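Local structure of four helix bundle protein (Bacteroides thetaiotaomicron VPI-5482, 2RLD) at residues I22-Y26 with I42-T47; L25-L29 with L86-I92; L69-L73 with L111-I115; A76-E80 with S104-N108. The protein is of unknown function but belongs to the 23S rRNA-intervening sequence (S23) family, folds as a four-helix bundle and binds calcium. One frame throughout, in Å; residues are numbered along the deposited sequence. Where two conformers were deposited one is given.

Contact 1: I22-Y26 with I42-T47; sequences IVNLY and ILRSGT. With EDO (1,2-ethanediol), chain S.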
loop_
_atom_site.group_PDB
_atom_site.type_symbol
_atom_site.label_atom_id
_atom_site.label_comp_id
_atom_site.label_asym_id
_atom_site.label_seq_id
_atom_site.Cartn_x
_atom_site.Cartn_y
_atom_site.Cartn_z
ATOM N N ILE C 22 17.623 11.441 -1.301
ATOM C CA ILE C 22 16.656 10.457 -1.760
ATOM C C ILE C 22 15.508 11.113 -2.538
ATOM O O ILE C 22 15.046 10.583 -3.574
ATOM C CB ILE C 22 16.179 9.579 -0.584
ATOM C CG1 ILE C 22 17.319 8.655 -0.141
ATOM C CG2 ILE C 22 14.886 8.795 -0.977
ATOM C CD1 ILE C 22 17.677 7.585 -1.219
ATOM N N VAL C 23 15.056 12.268 -2.074
ATOM C CA VAL C 23 14.057 13.023 -2.840
ATOM C C VAL C 23 14.583 13.379 -4.225
ATOM O O VAL C 23 13.876 13.240 -5.241
ATOM C CB VAL C 23 13.550 14.262 -2.082
ATOM C CG1 VAL C 23 12.702 15.165 -2.952
ATOM C CG2 VAL C 23 12.743 13.858 -0.890
ATOM N N ASN C 24 15.811 13.868 -4.291
ATOM C CA ASN C 24 16.406 14.177 -5.602
ATOM C C ASN C 24 16.545 12.961 -6.515
ATOM O O ASN C 24 16.300 13.047 -7.740
ATOM C CB ASN C 24 17.752 14.879 -5.401
ATOM C CG ASN C 24 17.601 16.311 -4.912
ATOM O OD1 ASN C 24 16.560 16.940 -5.091
ATOM N ND2 ASN C 24 18.664 16.838 -4.305
ATOM N N LEU C 25 16.930 11.820 -5.941
ATOM C CA LEU C 25 17.021 10.589 -6.685
ATOM C C LEU C 25 15.669 10.170 -7.221
ATOM O O LEU C 25 15.573 9.667 -8.336
ATOM C CB LEU C 25 17.603 9.473 -5.821
ATOM C CG LEU C 25 17.734 8.112 -6.510
ATOM C CD1 LEU C 25 18.690 8.170 -7.735
ATOM C CD2 LEU C 25 18.179 7.038 -5.490
ATOM N N TYR C 26 14.640 10.317 -6.402
ATOM C CA TYR C 26 13.272 10.015 -6.832
ATOM C C TYR C 26 12.865 10.831 -8.027
ATOM O O TYR C 26 12.374 10.289 -9.035
ATOM C CB TYR C 26 12.302 10.225 -5.682
ATOM C CG TYR C 26 10.876 9.970 -6.065
ATOM C CD1 TYR C 26 10.391 8.684 -6.148
ATOM C CD2 TYR C 26 10.027 11.017 -6.362
ATOM C CE1 TYR C 26 9.107 8.434 -6.518
ATOM C CE2 TYR C 26 8.722 10.786 -6.704
ATOM C CZ TYR C 26 8.260 9.502 -6.787
ATOM O OH TYR C 26 6.954 9.244 -7.143
ATOM N N ILE C 42 12.051 3.230 -2.877
ATOM C CA ILE C 42 13.237 3.811 -2.256
ATOM C C ILE C 42 12.979 5.204 -1.704
ATOM O O ILE C 42 13.635 5.617 -0.740
ATOM C CB ILE C 42 14.464 3.797 -3.222
ATOM C CG1 ILE C 42 15.754 3.927 -2.409
ATOM C CG2 ILE C 42 14.353 4.851 -4.316
ATOM C CD1 ILE C 42 17.028 3.952 -3.239
ATOM N N LEU C 43 12.028 5.937 -2.283
ATOM C CA LEU C 43 11.599 7.191 -1.674
ATOM C C LEU C 43 11.106 6.939 -0.260
ATOM O O LEU C 43 11.479 7.638 0.681
ATOM C CB LEU C 43 10.480 7.822 -2.496
ATOM C CG LEU C 43 9.886 9.098 -1.896
ATOM C CD1 LEU C 43 10.921 10.217 -1.765
ATOM C CD2 LEU C 43 8.688 9.518 -2.765
ATOM N N ARG C 44 10.297 5.898 -0.109
ATOM C CA ARG C 44 9.763 5.537 1.196
ATOM C C ARG C 44 10.845 5.063 2.172
ATOM O O ARG C 44 10.957 5.583 3.298
ATOM C CB ARG C 44 8.680 4.466 1.057
ATOM C CG ARG C 44 8.008 4.087 2.381
ATOM N N SER C 45 11.657 4.098 1.766
ATOM C CA SER C 45 12.636 3.552 2.682
ATOM C C SER C 45 13.694 4.594 3.019
ATOM O O SER C 45 14.027 4.768 4.183
ATOM C CB SER C 45 13.249 2.235 2.159
ATOM O OG SER C 45 14.078 2.393 1.017
ATOM N N GLY C 46 14.134 5.358 2.025
ATOM C CA GLY C 46 15.250 6.290 2.207
ATOM C C GLY C 46 14.884 7.465 3.104
ATOM O O GLY C 46 15.716 7.965 3.852
ATOM N N THR C 47 13.649 7.930 3.006
ATOM C CA THR C 47 13.188 9.037 3.852
ATOM C C THR C 47 12.710 8.568 5.217
ATOM O O THR C 47 12.707 9.349 6.193
ATOM C CB THR C 47 12.056 9.874 3.146
ATOM O OG1 THR C 47 10.937 9.020 2.904
ATOM C CG2 THR C 47 12.586 10.514 1.848
HETATM C C1 EDO S . 8.137 8.586 7.010
HETATM O O1 EDO S . 8.688 7.305 7.363
HETATM C C2 EDO S . 8.983 9.226 5.911
HETATM O O2 EDO S . 8.975 8.418 4.714
#
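Ile22 on helix 7-32 enters a hollow made by Ile42, Leu43, Gly46 and Thr47 on helix 38-57, a knob-into-hole fit between the first two, antiparallel helices of a four-helix bundle. The short segment axes lie 9.3 Å apart, at 173°. Gly46 forms the floor of the hollow: having no side chain, it lets Ile22 come directly against the backbone, with Gly46 CA 3.9 Å from Ile22 CG1. With CG2 anti to the backbone N, the branch of Ile22 reaches the other backbone, 3.4 Å from the carbonyl O of Ile42.

Further apolar contacts flank the knob. Leu25 CD2 meets Ile42 CD1 at 4.0 Å, the two side chains crossing at about a right angle. Val23 CG2 touches the CD1 branch of Leu43, while the other branch turns to Tyr26. There a CH-pi contact forms, Leu43 CD2 standing 3.8 Å from the centroid of the Tyr26 ring and only 6° off its normal. Val37 of the second subunit packs on Val23, Tyr26 and Leu43, and Trp82 of that subunit on Thr47.

The hydroxyl of Thr47 bonds back into its own helix and out to a bound ethanediol. Leu43 O takes both the backbone N and the hydroxyl of Thr47. Thr47 OG1, placed between its own N and carbonyl carbon (chi1 61°), gives its hydrogen to Leu43 O at 2.7 Å and accepts one from O2 of the ethanediol.

Contact 2: L25-L29 with L86-I92; sequences LYKFL and LIRTEYI
This is an apolar contact at one end of the bundle, where Leu25, Phe28 and Leu29 of helix 7-32 pack against Leu86, near the end of helix 62-88, and against Tyr91 and Ile92 in the turn beyond it. Leu29 does most of the touching. Its CD1 meets Leu86 CD1 tip to tip at 4.0 Å, and its CD2 lies 4.0 Å from Tyr91 CB, the two side chains crossing at about a right angle. Ile92 offers its CG2 branch, 3.7 Å from Leu25 CD1; that methyl also comes within reach of Leu29 CD2 and, obliquely, of the Phe28 ring.

Phe28 is directed toward the turn, its CG anti to the backbone N (chi1 173°), and the ring meets it with an edge: CE2 is 3.5 Å from Tyr91 O, which lies near the ring plane. The same carbonyl oxygen is hydrogen-bonded by Gln33 NE2. Helix 94-116 adjoins the cluster, with Ile100 on Leu25 and Tyr97 on Ile92.

What brings Tyr91 and Ile92 back over the bundle is a Schellman motif that ends helix 62-88, with Glu90 at positive phi, Tyr91 N bonded to Leu86 O at 3.0 Å and Glu90 N to Ile87 O.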
loop_
_atom_site.group_PDB
_atom_site.type_symbol
_atom_site.label_atom_id
_atom_site.label_comp_id
_atom_site.label_asym_id
_atom_site.label_seq_id
_atom_site.Cartn_x
_atom_site.Cartn_y
_atom_site.Cartn_z
ATOM N N LEU C 25 16.930 11.820 -5.941
ATOM C CA LEU C 25 17.021 10.589 -6.685
ATOM C C LEU C 25 15.669 10.170 -7.221
ATOM O O LEU C 25 15.573 9.667 -8.336
ATOM C CB LEU C 25 17.603 9.473 -5.821
ATOM C CG LEU C 25 17.734 8.112 -6.510
ATOM C CD1 LEU C 25 18.690 8.170 -7.735
ATOM C CD2 LEU C 25 18.179 7.038 -5.490
ATOM N N TYR C 26 14.640 10.317 -6.402
ATOM C CA TYR C 26 13.272 10.015 -6.832
ATOM C C TYR C 26 12.865 10.831 -8.027
ATOM O O TYR C 26 12.374 10.289 -9.035
ATOM C CB TYR C 26 12.302 10.225 -5.682
ATOM C CG TYR C 26 10.876 9.970 -6.065
ATOM C CD1 TYR C 26 10.391 8.684 -6.148
ATOM C CD2 TYR C 26 10.027 11.017 -6.362
ATOM C CE1 TYR C 26 9.107 8.434 -6.518
ATOM C CE2 TYR C 26 8.722 10.786 -6.704
ATOM C CZ TYR C 26 8.260 9.502 -6.787
ATOM O OH TYR C 26 6.954 9.244 -7.143
ATOM N N LYS C 27 13.105 12.134 -7.958
ATOM C CA LYS C 27 12.830 13.015 -9.105
ATOM C C LYS C 27 13.563 12.585 -10.375
ATOM O O LYS C 27 12.976 12.542 -11.454
ATOM C CB LYS C 27 13.204 14.456 -8.754
ATOM C CG LYS C 27 12.343 15.077 -7.698
ATOM C CD LYS C 27 12.935 16.400 -7.241
ATOM C CE LYS C 27 12.703 17.504 -8.204
ATOM N NZ LYS C 27 13.477 18.769 -7.834
ATOM N N PHE C 28 14.853 12.266 -10.229
ATOM C CA PHE C 28 15.669 11.771 -11.328
ATOM C C PHE C 28 15.055 10.535 -11.949
ATOM O O PHE C 28 14.861 10.491 -13.167
ATOM C CB PHE C 28 17.079 11.472 -10.831
ATOM C CG PHE C 28 17.949 10.793 -11.847
ATOM C CD1 PHE C 28 18.561 11.527 -12.865
ATOM C CD2 PHE C 28 18.178 9.446 -11.777
ATOM C CE1 PHE C 28 19.373 10.907 -13.818
ATOM C CE2 PHE C 28 19.009 8.816 -12.741
ATOM C CZ PHE C 28 19.607 9.571 -13.747
ATOM N N LEU C 29 14.710 9.554 -11.109
ATOM C CA LEU C 29 14.198 8.285 -11.596
ATOM C C LEU C 29 12.869 8.472 -12.311
ATOM O O LEU C 29 12.667 7.947 -13.402
ATOM C CB LEU C 29 14.060 7.271 -10.465
ATOM C CG LEU C 29 15.370 6.756 -9.874
ATOM C CD1 LEU C 29 15.062 5.980 -8.597
ATOM C CD2 LEU C 29 16.123 5.945 -10.933
ATOM N N LEU C 86 19.078 -0.779 -8.521
ATOM C CA LEU C 86 19.144 0.308 -9.489
ATOM C C LEU C 86 20.465 0.367 -10.277
ATOM O O LEU C 86 20.437 0.539 -11.479
ATOM C CB LEU C 86 18.848 1.648 -8.821
ATOM C CG LEU C 86 17.415 1.857 -8.293
ATOM C CD1 LEU C 86 17.352 3.029 -7.308
ATOM C CD2 LEU C 86 16.450 2.090 -9.513
ATOM N N ILE C 87 21.617 0.177 -9.623
ATOM C CA ILE C 87 22.889 0.123 -10.381
ATOM C C ILE C 87 22.975 -1.120 -11.245
ATOM O O ILE C 87 23.389 -1.049 -12.394
ATOM C CB ILE C 87 24.154 0.301 -9.468
ATOM C CG1 ILE C 87 25.444 0.416 -10.318
ATOM C CG2 ILE C 87 24.298 -0.828 -8.465
ATOM C CD1 ILE C 87 25.463 1.587 -11.236
ATOM N N ARG C 88 22.545 -2.272 -10.722
ATOM C CA ARG C 88 22.602 -3.510 -11.524
ATOM C C ARG C 88 21.714 -3.471 -12.754
ATOM O O ARG C 88 22.031 -4.082 -13.759
ATOM C CB ARG C 88 22.256 -4.727 -10.669
ATOM C CG ARG C 88 23.320 -5.031 -9.614
ATOM C CD ARG C 88 24.514 -5.743 -10.220
ATOM N NE ARG C 88 24.127 -6.911 -11.017
ATOM C CZ ARG C 88 23.830 -8.099 -10.512
ATOM N NH1 ARG C 88 23.828 -8.301 -9.201
ATOM N NH2 ARG C 88 23.501 -9.080 -11.320
ATOM N N THR C 89 20.627 -2.714 -12.699
ATOM C CA THR C 89 19.743 -2.575 -13.858
ATOM C C THR C 89 19.935 -1.248 -14.633
ATOM O O THR C 89 19.127 -0.926 -15.486
ATOM C CB THR C 89 18.279 -2.727 -13.430
ATOM O OG1 THR C 89 17.966 -1.778 -12.399
ATOM C CG2 THR C 89 18.026 -4.144 -12.916
ATOM N N GLU C 90 21.012 -0.521 -14.353
ATOM C CA GLU C 90 21.457 0.620 -15.149
ATOM C C GLU C 90 20.527 1.839 -15.087
ATOM O O GLU C 90 20.578 2.717 -15.963
ATOM C CB GLU C 90 21.762 0.194 -16.587
ATOM C CG GLU C 90 22.835 -0.940 -16.650
ATOM C CD GLU C 90 23.073 -1.489 -18.048
ATOM O OE1 GLU C 90 22.699 -0.831 -19.033
ATOM O OE2 GLU C 90 23.643 -2.582 -18.144
ATOM N N TYR C 91 19.722 1.906 -14.032
ATOM C CA TYR C 91 18.920 3.106 -13.757
ATOM C C TYR C 91 19.726 4.254 -13.166
ATOM O O TYR C 91 19.349 5.407 -13.314
ATOM C CB TYR C 91 17.697 2.780 -12.893
ATOM C CG TYR C 91 16.609 2.177 -13.733
ATOM C CD1 TYR C 91 15.733 2.993 -14.455
ATOM C CD2 TYR C 91 16.464 0.805 -13.832
ATOM C CE1 TYR C 91 14.735 2.434 -15.276
ATOM C CE2 TYR C 91 15.484 0.227 -14.662
ATOM C CZ TYR C 91 14.616 1.052 -15.363
ATOM O OH TYR C 91 13.619 0.476 -16.134
ATOM N N ILE C 92 20.831 3.943 -12.501
ATOM C CA ILE C 92 21.758 4.964 -12.007
ATOM C C ILE C 92 23.180 4.577 -12.407
ATOM O O ILE C 92 23.484 3.379 -12.637
ATOM C CB ILE C 92 21.686 5.139 -10.475
ATOM C CG1 ILE C 92 21.993 3.813 -9.746
ATOM C CG2 ILE C 92 20.319 5.775 -10.058
ATOM C CD1 ILE C 92 22.073 3.979 -8.244
#

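Contact 3: L69-L73 with L111-I115; sequences LNIAL and LISII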
loop_
_atom_site.group_PDB
_atom_site.type_symbol
_atom_site.label_atom_id
_atom_site.label_comp_id
_atom_site.label_asym_id
_atom_site.label_seq_id
_atom_site.Cartn_x
_atom_site.Cartn_y
_atom_site.Cartn_z
ATOM N N LEU C 69 15.645 3.013 16.616
ATOM C CA LEU C 69 16.879 3.050 15.837
ATOM C C LEU C 69 17.041 1.779 15.005
ATOM O O LEU C 69 17.578 1.814 13.889
ATOM C CB LEU C 69 18.090 3.258 16.732
ATOM C CG LEU C 69 18.247 4.619 17.422
ATOM C CD1 LEU C 69 19.634 4.714 18.041
ATOM C CD2 LEU C 69 17.999 5.764 16.443
ATOM N N ASN C 70 16.584 0.653 15.539
ATOM C CA ASN C 70 16.636 -0.600 14.794
ATOM C C ASN C 70 15.731 -0.567 13.578
ATOM O O ASN C 70 16.086 -1.126 12.533
ATOM C CB ASN C 70 16.241 -1.771 15.682
ATOM C CG ASN C 70 16.497 -3.129 15.012
ATOM O OD1 ASN C 70 15.555 -3.852 14.683
ATOM N ND2 ASN C 70 17.779 -3.480 14.822
ATOM N N ILE C 71 14.570 0.085 13.700
ATOM C CA ILE C 71 13.712 0.305 12.520
ATOM C C ILE C 71 14.397 1.241 11.503
ATOM O O ILE C 71 14.347 0.983 10.294
ATOM C CB ILE C 71 12.332 0.882 12.883
ATOM C CG1 ILE C 71 11.579 -0.040 13.847
ATOM C CG2 ILE C 71 11.469 1.083 11.607
ATOM C CD1 ILE C 71 10.314 0.611 14.422
ATOM N N ALA C 72 15.089 2.279 11.978
ATOM C CA ALA C 72 15.901 3.140 11.078
ATOM C C ALA C 72 16.955 2.318 10.324
ATOM O O ALA C 72 17.150 2.472 9.115
ATOM C CB ALA C 72 16.589 4.262 11.877
ATOM N N LEU C 73 17.615 1.415 11.053
ATOM C CA LEU C 73 18.610 0.547 10.437
ATOM C C LEU C 73 17.999 -0.375 9.360
ATOM O O LEU C 73 18.614 -0.650 8.322
ATOM C CB LEU C 73 19.279 -0.295 11.515
ATOM C CG LEU C 73 20.375 -1.236 11.045
ATOM C CD1 LEU C 73 21.422 -0.479 10.222
ATOM C CD2 LEU C 73 20.981 -1.928 12.262
ATOM N N LEU C 111 24.257 4.077 13.360
ATOM C CA LEU C 111 23.126 3.426 14.035
ATOM C C LEU C 111 23.564 2.174 14.787
ATOM O O LEU C 111 23.164 1.942 15.932
ATOM C CB LEU C 111 22.017 3.079 13.055
ATOM C CG LEU C 111 21.303 4.268 12.416
ATOM C CD1 LEU C 111 20.472 3.760 11.241
ATOM C CD2 LEU C 111 20.430 4.988 13.435
ATOM N N ILE C 112 24.428 1.385 14.166
ATOM C CA ILE C 112 24.902 0.165 14.809
ATOM C C ILE C 112 25.709 0.483 16.071
ATOM O O ILE C 112 25.555 -0.190 17.113
ATOM C CB ILE C 112 25.715 -0.710 13.835
ATOM C CG1 ILE C 112 24.776 -1.287 12.776
ATOM C CG2 ILE C 112 26.441 -1.844 14.608
ATOM C CD1 ILE C 112 25.462 -1.735 11.514
ATOM N N SER C 113 26.544 1.517 15.997
ATOM C CA SER C 113 27.352 1.934 17.140
ATOM C C SER C 113 26.460 2.301 18.319
ATOM O O SER C 113 26.608 1.779 19.418
ATOM C CB SER C 113 28.233 3.131 16.767
ATOM O OG SER C 113 29.137 3.437 17.811
ATOM N N ILE C 114 25.522 3.203 18.080
ATOM C CA ILE C 114 24.582 3.605 19.112
ATOM C C ILE C 114 23.893 2.352 19.687
ATOM O O ILE C 114 23.939 2.088 20.902
ATOM C CB ILE C 114 23.539 4.582 18.546
ATOM C CG1 ILE C 114 24.198 5.916 18.174
ATOM C CG2 ILE C 114 22.414 4.809 19.545
ATOM C CD1 ILE C 114 23.423 6.717 17.167
ATOM N N ILE C 115 23.301 1.558 18.799
ATOM C CA ILE C 115 22.533 0.380 19.205
ATOM C C ILE C 115 23.377 -0.580 20.035
ATOM O O ILE C 115 22.913 -1.101 21.056
ATOM C CB ILE C 115 21.943 -0.355 17.992
ATOM C CG1 ILE C 115 20.858 0.517 17.342
ATOM C CG2 ILE C 115 21.357 -1.721 18.423
ATOM C CD1 ILE C 115 20.573 0.197 15.887
#
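Leu111 and Leu69 interlock here, each fitting against the surface of the opposite helix. Helices 62-88 and 94-116 run antiparallel, their local axes 9.9 Å apart and crossing at -154°. Side chains from each side slot between those of the other.

Leu111 puts its two methyls into different places. CD1 pushes down onto the backbone between Ala72 and Leu73, 3.7 Å from Leu73 N and close to Ala72 CB; the small alanine makes this a shallow dip that a single methyl can enter. CD2 turns the other way along helix 62-88 and meets Leu69 CD2 at 3.9 Å, where the two leucines cross at a slant.

One turn further on, Ile115 lies against the base of Leu69. Its CG1 is 3.9 Å from Leu69 CB, and its CD1 continues over the backbone to rest 4.0 Å from Asn70 N. That reach follows from CG1 lying anti to the carbonyl carbon (chi1 -68°). Leu73 completes the fit from the other helix: its CD2 enters the groove between Ile112 and Ile115, 3.9 Å from Ile112 CG1.

Ile114 stands about 4 Å, side chain to side chain, from Asp8, a ligand of the calcium ion. Gln58 of the third subunit packs on Asn70 and Leu73. The other two helices of the bundle flank this pair: from helix 38-57, Ala56 lies on Leu69 and Ile53 on Ala72, while Val11 of helix 7-32 packs on Leu111 and Ile114.

Contact 4: A76-E80 with S104-N108; sequences ANETE and STEIN
Across from Ser104, Ala76 marks the closest backbone approach, with 6.3 Å between their CA atoms. Segments 76-80 and 104-108 are both helical and run antiparallel, with axes 9.7 Å apart and a crossing angle of -153°.

Glu80 carries the contact. Its CG lies anti to the carbonyl carbon and the chain bends at chi2, bringing the carboxylate over to the other helix. Ser104 OG donates to Glu80 OE2 at 2.8 Å, arriving on the anti side and 24° out of the carboxylate plane. The same oxygen lies 3.9 Å from Thr105 CG2, a methyl alongside the charged group.

Asn108 approaches Glu80 from the opposite direction, its amide plane turned about 45° from the carboxylate, and it also covers Ala76. In this four-helix bundle the pair thus puts polar groups between helices 62-88 and 94-116, beside apolar neighbours: Phe18 of helix 7-32 packs on Thr79 and Ser104, and Ile49 of helix 38-57 on Ala76. Arg54 of the third subunit packs on Asn77 and Glu80. In one conformer Asn77 ND2 is bonded to Leu73 O, while Thr79 turns its CG2 toward Ser104, 4.2 Å from OG, and bonds through OG1 with Glu75 O and Ser45 OG.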
loop_
_atom_site.group_PDB
_atom_site.type_symbol
_atom_site.label_atom_id
_atom_site.label_comp_id
_atom_site.label_asym_id
_atom_site.label_seq_id
_atom_site.Cartn_x
_atom_site.Cartn_y
_atom_site.Cartn_z
ATOM N N ALA C 76 17.469 1.724 6.331
ATOM C CA ALA C 76 18.779 1.919 5.680
ATOM C C ALA C 76 19.162 0.693 4.844
ATOM O O ALA C 76 19.605 0.826 3.694
ATOM C CB ALA C 76 19.848 2.211 6.728
ATOM N N ASN C 77 18.953 -0.493 5.403
ATOM C CA ASN C 77 19.266 -1.707 4.681
ATOM C C ASN C 77 18.371 -1.932 3.490
ATOM O O ASN C 77 18.864 -2.314 2.417
ATOM C CB ASN C 77 19.260 -2.905 5.600
ATOM C CG ASN C 77 20.574 -3.076 6.278
ATOM O OD1 ASN C 77 21.512 -3.608 5.675
ATOM N ND2 ASN C 77 20.682 -2.601 7.512
ATOM N N GLU C 78 17.080 -1.644 3.630
ATOM C CA GLU C 78 16.191 -1.769 2.459
ATOM C C GLU C 78 16.601 -0.790 1.355
ATOM O O GLU C 78 16.616 -1.138 0.164
ATOM C CB GLU C 78 14.733 -1.553 2.849
ATOM C CG GLU C 78 13.821 -1.900 1.682
ATOM C CD GLU C 78 12.367 -1.576 1.890
ATOM O OE1 GLU C 78 11.919 -1.524 3.058
ATOM O OE2 GLU C 78 11.678 -1.381 0.862
ATOM N N THR C 79 16.956 0.415 1.756
ATOM C CA THR C 79 17.375 1.455 0.808
ATOM C C THR C 79 18.607 0.956 0.038
ATOM O O THR C 79 18.708 1.145 -1.166
ATOM C CB THR C 79 17.690 2.785 1.550
ATOM O OG1 THR C 79 16.514 3.258 2.232
ATOM C CG2 THR C 79 18.185 3.863 0.581
ATOM N N GLU C 80 19.538 0.340 0.752
ATOM C CA GLU C 80 20.763 -0.221 0.138
ATOM C C GLU C 80 20.425 -1.317 -0.881
ATOM O O GLU C 80 21.058 -1.430 -1.923
ATOM C CB GLU C 80 21.722 -0.658 1.253
ATOM C CG GLU C 80 22.358 0.600 1.898
ATOM C CD GLU C 80 22.591 0.524 3.398
ATOM O OE1 GLU C 80 22.563 -0.592 3.961
ATOM O OE2 GLU C 80 22.785 1.606 4.010
ATOM N N SER C 104 24.514 6.250 2.711
ATOM C CA SER C 104 23.628 5.269 3.359
ATOM C C SER C 104 24.394 4.433 4.356
ATOM O O SER C 104 23.992 4.279 5.516
ATOM C CB SER C 104 22.936 4.378 2.322
ATOM O OG SER C 104 21.688 3.901 2.823
ATOM N N THR C 105 25.545 3.931 3.929
ATOM C CA THR C 105 26.273 2.989 4.753
ATOM C C THR C 105 26.937 3.702 5.945
ATOM O O THR C 105 27.130 3.109 7.020
ATOM C CB THR C 105 27.268 2.168 3.905
ATOM O OG1 THR C 105 28.136 3.048 3.203
ATOM C CG2 THR C 105 26.520 1.318 2.884
ATOM N N GLU C 106 27.263 4.982 5.772
ATOM C CA GLU C 106 27.708 5.809 6.899
ATOM C C GLU C 106 26.643 5.835 7.990
ATOM O O GLU C 106 26.964 5.793 9.163
ATOM C CB GLU C 106 28.027 7.231 6.425
ATOM C CG GLU C 106 28.396 8.203 7.522
ATOM C CD GLU C 106 28.699 9.606 6.993
ATOM O OE1 GLU C 106 28.097 10.022 5.968
ATOM O OE2 GLU C 106 29.553 10.291 7.600
ATOM N N ILE C 107 25.367 5.935 7.599
ATOM C CA ILE C 107 24.262 5.935 8.557
ATOM C C ILE C 107 24.118 4.574 9.240
ATOM O O ILE C 107 23.902 4.512 10.464
ATOM C CB ILE C 107 22.922 6.407 7.885
ATOM C CG1 ILE C 107 23.002 7.900 7.558
ATOM C CG2 ILE C 107 21.693 6.084 8.746
ATOM C CD1 ILE C 107 21.898 8.383 6.652
ATOM N N ASN C 108 24.255 3.491 8.471
ATOM C CA ASN C 108 24.288 2.145 9.054
ATOM C C ASN C 108 25.269 2.048 10.226
ATOM O O ASN C 108 24.952 1.533 11.301
ATOM C CB ASN C 108 24.733 1.116 8.024
ATOM C CG ASN C 108 23.656 0.753 7.043
ATOM O OD1 ASN C 108 22.869 1.591 6.635
ATOM N ND2 ASN C 108 23.624 -0.522 6.646
#

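How the contacts relate
Contacts 1 and 2 are buried and share Leu25 and Tyr26 of helix 7-32, which meets helix 38-57 in one and the end of helix 62-88 in the other; Ile42 CD1 and Leu86 CD1 touch between them. Contacts 3 and 4, both partly buried, are successive levels of one pairing, helices 62-88 and 94-116, joined where Leu73 CD1 packs on Asn108 CA. Their chemistry differs: contact 3, toward the calcium end, is apolar, whereas contact 4, close to the chain's centre, sets a carboxylate among polar side chains. Contacts 1 and 4 meet through the probable hydrogen bond of Ser45 OG with Thr79 OG1.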